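Local atomic coordinates of proabylysin (Pyrococcus abyssi, PDB entry 4JIU), a protein that is the zymogen of a zinc-dependent metallopeptidase of the minigluzincin kind, and probably cleaves peptide bonds once activated. Residues 11-16 with 80-85; 62-65 with 71-74. The protein carries 1 engineered substitution. One frame throughout, in Å; residues are numbered along the deposited sequence. Where two conformers were deposited one is given.

Contact 1 of 2, residues 11-16 with 80-85; sequences DILGYQ and VEKVFP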
loop_
_atom_site.group_PDB
_atom_site.type_symbol
_atom_site.label_atom_id
_atom_site.label_comp_id
_atom_site.label_asym_id
_atom_site.label_seq_id
_atom_site.Cartn_x
_atom_site.Cartn_y
_atom_site.Cartn_z
ATOM N N ASP A 11 -7.170 -4.387 -9.928
ATOM C CA ASP A 11 -8.505 -4.440 -10.557
ATOM C C ASP A 11 -9.415 -3.355 -10.004
ATOM O O ASP A 11 -10.129 -2.658 -10.749
ATOM C CB ASP A 11 -9.065 -5.840 -10.399
ATOM C CG ASP A 11 -8.430 -6.905 -11.263
ATOM O OD1 ASP A 11 -7.586 -6.668 -12.166
ATOM O OD2 ASP A 11 -8.756 -8.092 -11.053
ATOM N N ILE A 12 -9.388 -3.177 -8.670
ATOM C CA ILE A 12 -10.275 -2.155 -8.098
ATOM C C ILE A 12 -9.874 -0.750 -8.477
ATOM O O ILE A 12 -10.711 0.113 -8.726
ATOM C CB ILE A 12 -10.383 -2.349 -6.577
ATOM C CG1 ILE A 12 -11.081 -3.665 -6.260
ATOM C CG2 ILE A 12 -11.096 -1.196 -5.905
ATOM C CD1 ILE A 12 -11.002 -3.983 -4.795
ATOM N N LEU A 13 -8.556 -0.514 -8.471
ATOM C CA LEU A 13 -8.094 0.829 -8.814
ATOM C C LEU A 13 -8.202 1.055 -10.312
ATOM O O LEU A 13 -8.125 2.198 -10.776
ATOM C CB LEU A 13 -6.673 1.133 -8.346
ATOM C CG LEU A 13 -6.380 1.062 -6.854
ATOM C CD1 LEU A 13 -4.971 1.600 -6.591
ATOM C CD2 LEU A 13 -7.386 1.825 -6.073
ATOM N N GLY A 14 -8.312 -0.014 -11.096
ATOM C CA GLY A 14 -8.250 0.139 -12.560
ATOM C C GLY A 14 -6.870 0.538 -13.041
ATOM O O GLY A 14 -6.703 1.459 -13.866
ATOM N N TYR A 15 -5.894 -0.238 -12.567
ATOM C CA TYR A 15 -4.477 0.114 -12.779
ATOM C C TYR A 15 -3.711 -1.095 -13.314
ATOM O O TYR A 15 -3.125 -1.793 -12.474
ATOM C CB TYR A 15 -3.864 0.580 -11.485
ATOM C CG TYR A 15 -2.548 1.291 -11.651
ATOM C CD1 TYR A 15 -2.404 2.409 -12.464
ATOM C CD2 TYR A 15 -1.414 0.878 -10.979
ATOM C CE1 TYR A 15 -1.200 3.061 -12.605
ATOM C CE2 TYR A 15 -0.208 1.527 -11.093
ATOM C CZ TYR A 15 -0.082 2.626 -11.924
ATOM O OH TYR A 15 1.143 3.250 -12.002
ATOM N N GLN A 16 -3.689 -1.260 -14.595
ATOM C CA GLN A 16 -3.077 -2.440 -15.198
ATOM C C GLN A 16 -1.687 -2.092 -15.624
ATOM O O GLN A 16 -1.441 -1.638 -16.759
ATOM C CB GLN A 16 -3.941 -2.973 -16.321
ATOM C CG GLN A 16 -5.342 -3.455 -15.890
ATOM C CD GLN A 16 -5.384 -4.388 -14.711
ATOM O OE1 GLN A 16 -4.612 -5.346 -14.572
ATOM N NE2 GLN A 16 -6.341 -4.149 -13.799
ATOM N N VAL A 80 -7.332 5.556 -2.816
ATOM C CA VAL A 80 -7.473 4.745 -1.588
ATOM C C VAL A 80 -8.928 4.507 -1.239
ATOM O O VAL A 80 -9.316 3.393 -0.846
ATOM C CB VAL A 80 -6.697 5.418 -0.433
ATOM C CG1 VAL A 80 -6.984 4.725 0.871
ATOM C CG2 VAL A 80 -5.209 5.488 -0.712
ATOM N N GLU A 81 -9.735 5.543 -1.454
ATOM C CA GLU A 81 -11.152 5.495 -1.104
ATOM C C GLU A 81 -11.998 4.657 -2.041
ATOM O O GLU A 81 -13.162 4.421 -1.771
ATOM C CB GLU A 81 -11.680 6.935 -0.955
ATOM C CG GLU A 81 -11.116 7.593 0.313
ATOM C CD GLU A 81 -11.340 9.066 0.409
ATOM O OE1 GLU A 81 -10.641 9.711 1.227
ATOM O OE2 GLU A 81 -12.194 9.600 -0.323
ATOM N N LYS A 82 -11.406 4.127 -3.111
ATOM C CA LYS A 82 -12.088 3.073 -3.881
ATOM C C LYS A 82 -12.233 1.789 -3.080
ATOM O O LYS A 82 -13.080 0.952 -3.444
ATOM C CB LYS A 82 -11.352 2.812 -5.223
ATOM C CG LYS A 82 -11.391 4.049 -6.100
ATOM C CD LYS A 82 -10.554 3.823 -7.350
ATOM C CE LYS A 82 -10.645 4.961 -8.323
ATOM N NZ LYS A 82 -9.768 4.715 -9.492
ATOM N N VAL A 83 -11.485 1.641 -2.003
ATOM C CA VAL A 83 -11.563 0.496 -1.119
ATOM C C VAL A 83 -11.922 0.944 0.311
ATOM O O VAL A 83 -12.827 0.338 0.866
ATOM C CB VAL A 83 -10.227 -0.285 -1.059
ATOM C CG1 VAL A 83 -10.311 -1.386 -0.034
ATOM C CG2 VAL A 83 -9.937 -0.834 -2.437
ATOM N N PHE A 84 -11.210 1.945 0.838
ATOM C CA PHE A 84 -11.327 2.304 2.252
ATOM C C PHE A 84 -12.089 3.617 2.379
ATOM O O PHE A 84 -11.507 4.670 2.090
ATOM C CB PHE A 84 -9.934 2.438 2.851
ATOM C CG PHE A 84 -9.175 1.129 2.815
ATOM C CD1 PHE A 84 -8.302 0.835 1.775
ATOM C CD2 PHE A 84 -9.338 0.167 3.782
ATOM C CE1 PHE A 84 -7.627 -0.354 1.681
ATOM C CE2 PHE A 84 -8.671 -1.032 3.762
ATOM C CZ PHE A 84 -7.816 -1.295 2.682
ATOM N N PRO A 85 -13.372 3.612 2.712
ATOM C CA PRO A 85 -14.172 4.838 2.697
ATOM C C PRO A 85 -13.949 5.697 3.911
ATOM O O PRO A 85 -13.721 5.208 5.009
ATOM C CB PRO A 85 -15.621 4.285 2.676
ATOM C CG PRO A 85 -15.548 2.986 3.457
ATOM C CD PRO A 85 -14.177 2.427 3.108
HETATM O O HOH W 1 -11.185 2.228 -10.831
#

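Contact 2 of 2, residues 62-65 with 71-74; sequences LAHL and YHSS. With ZN (zinc ion), chain B.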
loop_
_atom_site.group_PDB
_atom_site.type_symbol
_atom_site.label_atom_id
_atom_site.label_comp_id
_atom_site.label_asym_id
_atom_site.label_seq_id
_atom_site.Cartn_x
_atom_site.Cartn_y
_atom_site.Cartn_z
ATOM N N LEU A 62 0.027 1.361 -4.220
ATOM C CA LEU A 62 -0.456 1.425 -5.575
ATOM C C LEU A 62 -1.038 2.816 -5.861
ATOM O O LEU A 62 -0.877 3.315 -6.982
ATOM C CB LEU A 62 -1.533 0.389 -5.911
ATOM C CG LEU A 62 -1.027 -1.028 -6.091
ATOM C CD1 LEU A 62 -2.187 -1.994 -6.139
ATOM C CD2 LEU A 62 -0.175 -1.177 -7.348
ATOM N N ALA A 63 -1.698 3.441 -4.894
ATOM C CA ALA A 63 -2.232 4.767 -5.061
ATOM C C ALA A 63 -1.143 5.785 -5.316
ATOM O O ALA A 63 -1.312 6.708 -6.125
ATOM C CB ALA A 63 -3.099 5.163 -3.860
ATOM N N HIS A 64 0.012 5.630 -4.681
ATOM C CA HIS A 64 1.158 6.510 -4.974
ATOM C C HIS A 64 1.519 6.393 -6.437
ATOM O O HIS A 64 1.719 7.365 -7.155
ATOM C CB HIS A 64 2.362 6.167 -4.107
ATOM C CG HIS A 64 2.334 6.781 -2.756
ATOM N ND1 HIS A 64 2.325 8.159 -2.585
ATOM C CD2 HIS A 64 2.362 6.237 -1.519
ATOM C CE1 HIS A 64 2.311 8.390 -1.272
ATOM N NE2 HIS A 64 2.325 7.249 -0.575
ATOM N N LEU A 65 1.656 5.167 -6.909
ATOM C CA LEU A 65 2.067 4.893 -8.269
ATOM C C LEU A 65 1.026 5.426 -9.246
ATOM O O LEU A 65 1.387 6.074 -10.254
ATOM C CB LEU A 65 2.274 3.399 -8.487
ATOM C CG LEU A 65 3.491 2.804 -7.812
ATOM C CD1 LEU A 65 3.474 1.268 -8.008
ATOM C CD2 LEU A 65 4.785 3.382 -8.290
ATOM N N TYR A 71 3.253 12.888 -2.424
ATOM C CA TYR A 71 2.443 13.660 -1.516
ATOM C C TYR A 71 1.043 13.048 -1.416
ATOM O O TYR A 71 0.479 12.674 -2.443
ATOM C CB TYR A 71 2.385 15.142 -1.983
ATOM C CG TYR A 71 1.408 15.947 -1.178
ATOM C CD1 TYR A 71 0.297 16.528 -1.775
ATOM C CD2 TYR A 71 1.557 16.133 0.203
ATOM C CE1 TYR A 71 -0.601 17.259 -1.058
ATOM C CE2 TYR A 71 0.610 16.863 0.916
ATOM C CZ TYR A 71 -0.470 17.407 0.278
ATOM O OH TYR A 71 -1.404 18.164 0.978
ATOM N N HIS A 72 0.495 12.980 -0.190
ATOM C CA HIS A 72 -0.807 12.369 -0.019
ATOM C C HIS A 72 -1.895 13.420 -0.352
ATOM O O HIS A 72 -2.543 13.989 0.534
ATOM C CB HIS A 72 -0.973 11.856 1.398
ATOM C CG HIS A 72 -0.008 10.797 1.743
ATOM N ND1 HIS A 72 0.614 10.740 2.988
ATOM C CD2 HIS A 72 0.377 9.656 1.157
ATOM C CE1 HIS A 72 1.370 9.660 2.998
ATOM N NE2 HIS A 72 1.304 8.976 1.878
ATOM N N SER A 73 -2.077 13.629 -1.622
ATOM C CA SER A 73 -2.979 14.630 -2.209
ATOM C C SER A 73 -4.395 14.127 -2.204
ATOM O O SER A 73 -4.697 12.977 -1.923
ATOM C CB SER A 73 -2.565 14.911 -3.657
ATOM O OG SER A 73 -2.801 13.715 -4.410
ATOM N N SER A 74 -5.314 15.029 -2.605
ATOM C CA SER A 74 -6.703 14.574 -2.701
ATOM C C SER A 74 -6.837 13.484 -3.767
ATOM O O SER A 74 -7.641 12.542 -3.630
ATOM C CB SER A 74 -7.644 15.724 -3.025
ATOM O OG SER A 74 -7.557 16.767 -2.082
HETATM ZN ZN ZN B . 2.139 7.196 1.412
#

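Contact 1 of 2, residues 11-16 with 80-85
Val83, which touches Ile12 through its CG2 methyl, lays the other one, CG1, over one face of its neighbour Phe84, 3.3 Å above the ring plane and displaced toward the rim; that ring also meets Tyr56 edge-to-face. The two CG2 methyls, of Ile12 and Val83, lie 3.7 Å apart, and the side chains cross at about a right angle. Ile12 CG1 sits beside the backbone N (chi1 -66°), leaving CG2 anti to that N and directed at Val83. Lys82 points its CB at helix 2-13 and then runs out extended: its CD passes Leu13 CD2 at 4.0 Å, and NZ reaches Leu13 O in a weak hydrogen bond of 3.3 Å. Ile12 O is served by the same ammonium only through a water, which donates to the carbonyl and accepts from NZ; the stronger partner of the lysine is Glu79, by a salt bridge. The contact sets the C-terminal end of helix 2-13 against the loop between helices 74-80 and 88-100, and behind it Leu13 packs on Leu62 and Val83 on Phe55, both of helix 51-67. Gly14, with positive phi, is the C-prime residue of the Schellman motif that closes helix 2-13.

Contact 2 of 2, residues 62-65 with 71-74
The backbones at His64, on helix 51-67, and His72, in the loop that follows, stay 7.9 Å apart CA to CA, and the loop turns tightly at His72, the centre of an inverse gamma turn with a weak bond from Ser73 N to Tyr71 O. The gap is bridged by two imidazoles and a zinc ion. His64 CG lies beside the backbone N and anti to the carbonyl carbon (chi1 -83°), which swings the imidazole off the helix toward the loop. Each ring offers its NE2 to the metal, His64 NE2 at 2.0 Å and His72 NE2 likewise at 2.0 Å, and the two bonds open to about 104° at the zinc, close to the tetrahedral value. The nitrogens themselves, His64 NE2 and His72 NE2, come within 3.2 Å without a hydrogen bond, because both are committed to the metal. The rings meet rim to rim, their planes at 40°, so neither covers the other's face; beside the nitrogens, His64 CE1 lies 3.4 Å from His72 CD2. On the far side of His64, ND1 is hydrogen-bonded to Thr69 O, which limits the ring's rotation and keeps NE2 trained on the zinc. Phe76, whose N is capped by Ser73 OG, packs against both histidine rings.

His60, one turn earlier on the helix, and Val105 O at the C-terminus complete the four-ligand site. With His60, His64 forms the histidine pair of the HExxH zinc-binding motif, and His72 is the third ligand, supplied downstream. The fourth position is one where an active metallopeptidase would ordinarily hold water or substrate, so the coordination is consistent with a zymogen kept latent by its own C-terminus.

In the fold
Contact 2 is nested, along the chain, inside the loop closed by contact 1, and the two centres lie about 12 Å apart. Helix 51-67 joins them: Leu13 CD1 packs on Leu62 CB at 3.7 Å, and Val80 CG2 on Ala63 CB at 3.8 Å. Helix 74-80 links them as well, with 71-74 leading into it and 80-85 leaving it. Both are partly buried, but contact 1 is nearer the surface in make-up: Ile12 and Lys82 are exposed and Leu13 buried, and methyl packing is joined by a weak, water-assisted polar link. In contact 2 neither touching residue is exposed, and it rests almost wholly on metal coordination, the zinc lying about 12 Å from the Leu13 side chain.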